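Local coordinates for protein SusD homolog (Bacteroides thetaiotaomicron, PDB 3EHM) that probably binds mucin O-glycans as a SusD-like outer membrane lipoprotein, helping a human gut symbiont to use these host glycans, at residues E266-G278 / Y307-E320. Numbering follows the deposited sequence.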
# COMPACT_ATOMS: atom_id res chain seq x y z
N GLU A 266 2.21 -12.64 18.24
CA GLU A 266 1.15 -13.35 18.95
C GLU A 266 0.66 -14.59 18.22
O GLU A 266 0.65 -15.69 18.78
CB GLU A 266 -0.03 -12.42 19.21
CG GLU A 266 0.27 -11.25 20.14
CD GLU A 266 0.83 -11.69 21.49
OE1 GLU A 266 0.33 -12.69 22.05
OE2 GLU A 266 1.76 -11.03 21.99
N TYR A 267 0.27 -14.42 16.96
CA TYR A 267 -0.24 -15.54 16.17
C TYR A 267 0.85 -16.31 15.43
O TYR A 267 0.63 -17.44 14.99
CB TYR A 267 -1.27 -15.03 15.15
CG TYR A 267 -2.39 -14.19 15.74
CD1 TYR A 267 -2.97 -14.51 16.97
CD2 TYR A 267 -2.91 -13.10 15.03
CE1 TYR A 267 -4.04 -13.76 17.48
CE2 TYR A 267 -3.97 -12.35 15.54
CZ TYR A 267 -4.53 -12.69 16.76
OH TYR A 267 -5.60 -11.96 17.24
N ASN A 268 2.02 -15.69 15.29
CA ASN A 268 3.15 -16.31 14.60
C ASN A 268 2.75 -16.65 13.17
O ASN A 268 3.09 -17.73 12.66
CB ASN A 268 3.58 -17.58 15.33
CG ASN A 268 4.26 -17.27 16.65
OD1 ASN A 268 3.84 -17.75 17.70
ND2 ASN A 268 5.31 -16.47 16.59
N GLU A 269 2.05 -15.73 12.52
CA GLU A 269 1.57 -15.95 11.16
C GLU A 269 2.24 -15.07 10.10
O GLU A 269 2.32 -15.47 8.94
CB GLU A 269 0.05 -15.77 11.12
CG GLU A 269 -0.69 -16.73 12.06
CD GLU A 269 -2.20 -16.53 12.09
OE1 GLU A 269 -2.66 -15.37 12.11
OE2 GLU A 269 -2.93 -17.54 12.12
N THR A 270 2.72 -13.89 10.47
CA THR A 270 3.36 -13.03 9.49
C THR A 270 4.88 -13.10 9.53
O THR A 270 5.50 -12.84 10.55
CB THR A 270 2.91 -11.57 9.66
OG1 THR A 270 1.51 -11.48 9.36
CG2 THR A 270 3.67 -10.65 8.71
N ARG A 271 5.47 -13.44 8.38
CA ARG A 271 6.91 -13.58 8.25
C ARG A 271 7.40 -12.88 6.98
O ARG A 271 6.60 -12.34 6.22
CB ARG A 271 7.27 -15.07 8.21
CG ARG A 271 6.88 -15.84 9.48
CD ARG A 271 7.79 -15.46 10.64
NE ARG A 271 7.52 -16.18 11.88
CZ ARG A 271 6.78 -15.71 12.88
NH1 ARG A 271 6.21 -14.51 12.80
NH2 ARG A 271 6.63 -16.42 13.99
N MSE A 272 8.72 -12.87 6.77
CA MSE A 272 9.31 -12.23 5.59
C MSE A 272 8.89 -12.93 4.29
O MSE A 272 8.97 -14.15 4.18
CB MSE A 272 10.84 -12.23 5.70
CG MSE A 272 11.56 -11.55 4.54
SE MSE A 272 13.49 -11.67 4.70
CE MSE A 272 13.68 -13.59 4.52
N GLY A 273 8.45 -12.14 3.32
CA GLY A 273 8.01 -12.68 2.04
C GLY A 273 9.14 -13.03 1.09
O GLY A 273 10.21 -12.41 1.12
N ALA A 274 8.90 -14.00 0.21
CA ALA A 274 9.90 -14.46 -0.75
C ALA A 274 10.29 -13.40 -1.77
O ALA A 274 11.47 -13.23 -2.08
CB ALA A 274 9.41 -15.71 -1.45
N THR A 275 9.30 -12.70 -2.30
CA THR A 275 9.57 -11.68 -3.30
C THR A 275 10.51 -10.58 -2.80
O THR A 275 11.55 -10.32 -3.40
CB THR A 275 8.27 -11.03 -3.81
OG1 THR A 275 7.41 -12.04 -4.33
CG2 THR A 275 8.58 -10.02 -4.91
N ILE A 276 10.16 -9.95 -1.69
CA ILE A 276 11.01 -8.89 -1.19
C ILE A 276 12.38 -9.44 -0.78
O ILE A 276 13.40 -8.77 -0.96
CB ILE A 276 10.33 -8.12 -0.02
CG1 ILE A 276 11.12 -6.83 0.26
CG2 ILE A 276 10.23 -9.00 1.22
CD1 ILE A 276 10.43 -5.90 1.25
N TRP A 277 12.42 -10.66 -0.27
CA TRP A 277 13.70 -11.25 0.11
C TRP A 277 14.56 -11.41 -1.13
O TRP A 277 15.75 -11.10 -1.11
CB TRP A 277 13.52 -12.62 0.75
CG TRP A 277 14.82 -13.38 0.81
CD1 TRP A 277 15.83 -13.21 1.71
CD2 TRP A 277 15.27 -14.37 -0.13
NE1 TRP A 277 16.89 -14.03 1.39
CE2 TRP A 277 16.58 -14.75 0.27
CE3 TRP A 277 14.71 -14.97 -1.26
CZ2 TRP A 277 17.33 -15.70 -0.44
CZ3 TRP A 277 15.45 -15.92 -1.96
CH2 TRP A 277 16.75 -16.27 -1.54
N GLY A 278 13.96 -11.92 -2.21
CA GLY A 278 14.69 -12.12 -3.45
C GLY A 278 15.39 -10.88 -3.95
O GLY A 278 16.55 -10.94 -4.36
N TYR A 307 18.54 -15.47 6.57
CA TYR A 307 17.29 -14.87 6.12
C TYR A 307 16.47 -15.90 5.35
O TYR A 307 16.75 -16.18 4.19
CB TYR A 307 17.61 -13.65 5.25
CG TYR A 307 18.25 -12.54 6.05
CD1 TYR A 307 17.47 -11.74 6.90
CD2 TYR A 307 19.63 -12.32 6.02
CE1 TYR A 307 18.05 -10.76 7.69
CE2 TYR A 307 20.22 -11.34 6.82
CZ TYR A 307 19.42 -10.57 7.65
OH TYR A 307 19.99 -9.61 8.45
N PHE A 308 15.46 -16.45 6.03
CA PHE A 308 14.60 -17.48 5.45
C PHE A 308 13.19 -16.95 5.19
O PHE A 308 12.45 -16.64 6.12
CB PHE A 308 14.49 -18.67 6.42
CG PHE A 308 15.82 -19.18 6.91
CD1 PHE A 308 15.97 -19.57 8.24
CD2 PHE A 308 16.91 -19.28 6.05
CE1 PHE A 308 17.19 -20.06 8.71
CE2 PHE A 308 18.14 -19.77 6.51
CZ PHE A 308 18.28 -20.16 7.84
N PRO A 309 12.80 -16.84 3.91
CA PRO A 309 11.47 -16.34 3.56
C PRO A 309 10.39 -17.41 3.52
O PRO A 309 10.67 -18.61 3.53
CB PRO A 309 11.70 -15.73 2.19
CG PRO A 309 12.67 -16.71 1.58
CD PRO A 309 13.65 -16.95 2.71
N VAL A 310 9.14 -16.96 3.49
CA VAL A 310 7.98 -17.84 3.40
C VAL A 310 7.36 -17.47 2.06
O VAL A 310 7.18 -16.28 1.75
CB VAL A 310 6.99 -17.58 4.55
CG1 VAL A 310 5.74 -18.43 4.36
CG2 VAL A 310 7.66 -17.93 5.88
N ALA A 311 7.04 -18.47 1.25
CA ALA A 311 6.49 -18.23 -0.07
C ALA A 311 5.13 -17.53 -0.06
O ALA A 311 4.39 -17.61 0.92
CB ALA A 311 6.39 -19.54 -0.84
N PRO A 312 4.80 -16.82 -1.15
CA PRO A 312 3.52 -16.11 -1.23
C PRO A 312 2.37 -17.09 -1.36
O PRO A 312 2.51 -18.15 -1.96
CB PRO A 312 3.69 -15.24 -2.46
CG PRO A 312 4.55 -16.08 -3.34
CD PRO A 312 5.59 -16.61 -2.37
N THR A 313 1.23 -16.72 -0.77
CA THR A 313 0.04 -17.56 -0.81
C THR A 313 0.40 -18.99 -0.43
O THR A 313 0.20 -19.94 -1.20
CB THR A 313 -0.61 -17.49 -2.22
OG1 THR A 313 -0.78 -16.11 -2.59
CG2 THR A 313 -1.98 -18.16 -2.22
N ASN A 314 0.95 -19.13 0.78
CA ASN A 314 1.37 -20.40 1.34
C ASN A 314 0.25 -21.43 1.30
O ASN A 314 -0.89 -21.12 1.64
CB ASN A 314 1.82 -20.18 2.79
CG ASN A 314 2.45 -21.42 3.41
OD1 ASN A 314 2.85 -21.40 4.57
ND2 ASN A 314 2.56 -22.50 2.64
N SER A 315 0.57 -22.65 0.88
CA SER A 315 -0.43 -23.70 0.80
C SER A 315 -0.32 -24.65 1.99
O SER A 315 -1.17 -25.53 2.17
CB SER A 315 -0.27 -24.50 -0.50
OG SER A 315 0.95 -25.22 -0.51
N LYS A 316 0.70 -24.45 2.82
CA LYS A 316 0.91 -25.30 3.99
C LYS A 316 0.22 -24.80 5.26
O LYS A 316 0.02 -23.60 5.45
CB LYS A 316 2.41 -25.44 4.26
CG LYS A 316 3.05 -26.70 3.69
CD LYS A 316 2.90 -26.80 2.19
CE LYS A 316 3.65 -28.02 1.64
NZ LYS A 316 3.19 -29.32 2.24
N SER A 317 -0.12 -25.74 6.14
CA SER A 317 -0.76 -25.42 7.41
C SER A 317 0.23 -24.73 8.33
O SER A 317 1.44 -24.81 8.13
CB SER A 317 -1.28 -26.69 8.09
OG SER A 317 -2.29 -27.31 7.32
N LYS A 318 -0.28 -24.05 9.36
CA LYS A 318 0.58 -23.37 10.32
C LYS A 318 1.41 -24.42 11.06
O LYS A 318 0.94 -25.51 11.33
CB LYS A 318 -0.27 -22.60 11.34
CG LYS A 318 0.55 -21.93 12.43
CD LYS A 318 -0.34 -21.25 13.45
CE LYS A 318 0.49 -20.59 14.54
NZ LYS A 318 -0.36 -20.02 15.62
N SER A 319 2.66 -24.08 11.38
CA SER A 319 3.53 -25.00 12.11
C SER A 319 4.35 -24.22 13.13
O SER A 319 4.60 -23.02 12.96
CB SER A 319 4.46 -25.74 11.15
OG SER A 319 5.33 -26.60 11.86
N GLU A 320 4.76 -24.89 14.20
CA GLU A 320 5.53 -24.23 15.24
C GLU A 320 6.79 -24.96 15.68
O GLU A 320 7.34 -24.66 16.74
CB GLU A 320 4.64 -23.98 16.46
CG GLU A 320 3.37 -23.19 16.14
CD GLU A 320 2.61 -22.76 17.38
OE1 GLU A 320 3.16 -21.99 18.19
OE2 GLU A 320 1.45 -23.20 17.54
O HOH W 1 -3.18 -18.88 14.61
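Pro309 packs against both the indole of Trp277 and the terminal methyl of selenomethionine Met272, a worked example of a loop proline packing on a tryptophan in the first turn of a helix. From CB outward, the tryptophan meets the loop along one side. CB rests on Pro309 CB; CG, CD2 and CE3 lie near Pro309 CG; and Pro309 CD stands over the face of the five-membered ring of Trp277, 4.2 Å from its centroid, a CH-pi contact. At the pyrrole side Trp277 NE1 comes 3.5 Å from Tyr307 O, oblique to the ring, and both NE1 and CD1 lie close to Tyr307 CB. CG of Trp277 is anti to the backbone N (chi1 165°), which turns the indole onto the proline. A leucine in place of Trp277 would probably leave Pro309 CD without its aromatic face and open a gap beside Tyr307 CB.

Met272 comes in by its terminal methyl: the chain runs extended to SE, then bends at chi3 (66°), bringing CE 3.4 Å from Pro309 N. In this SusD-family protein, Met272 ends strand 270-272, which pairs antiparallel with strand 67-69, and Gly273 sits at the N-cap position of helix 274-282. A single beta bridge joins Gly273 to Val310: Val310 N donates to Met272 O at 2.9 Å, while Ala274 N makes a weak 3.2 Å bond to Val310 O. Ala274 CB also touches Pro312 CD, and the aliphatic base of Arg271 meets Val310 CG2, although the arginine's guanidinium turns off to Lys326 O.

At the far end of the contact Lys318 stretches out fully, and its NZ donates to Tyr267 O at 2.8 Å, tilted 26° from the carbonyl plane. One water accepts from the same ammonium and donates to Glu269 OE2, bridging opposite charges whose closest atoms, Lys318 NZ and Glu269 OE2, stand 5.0 Å apart.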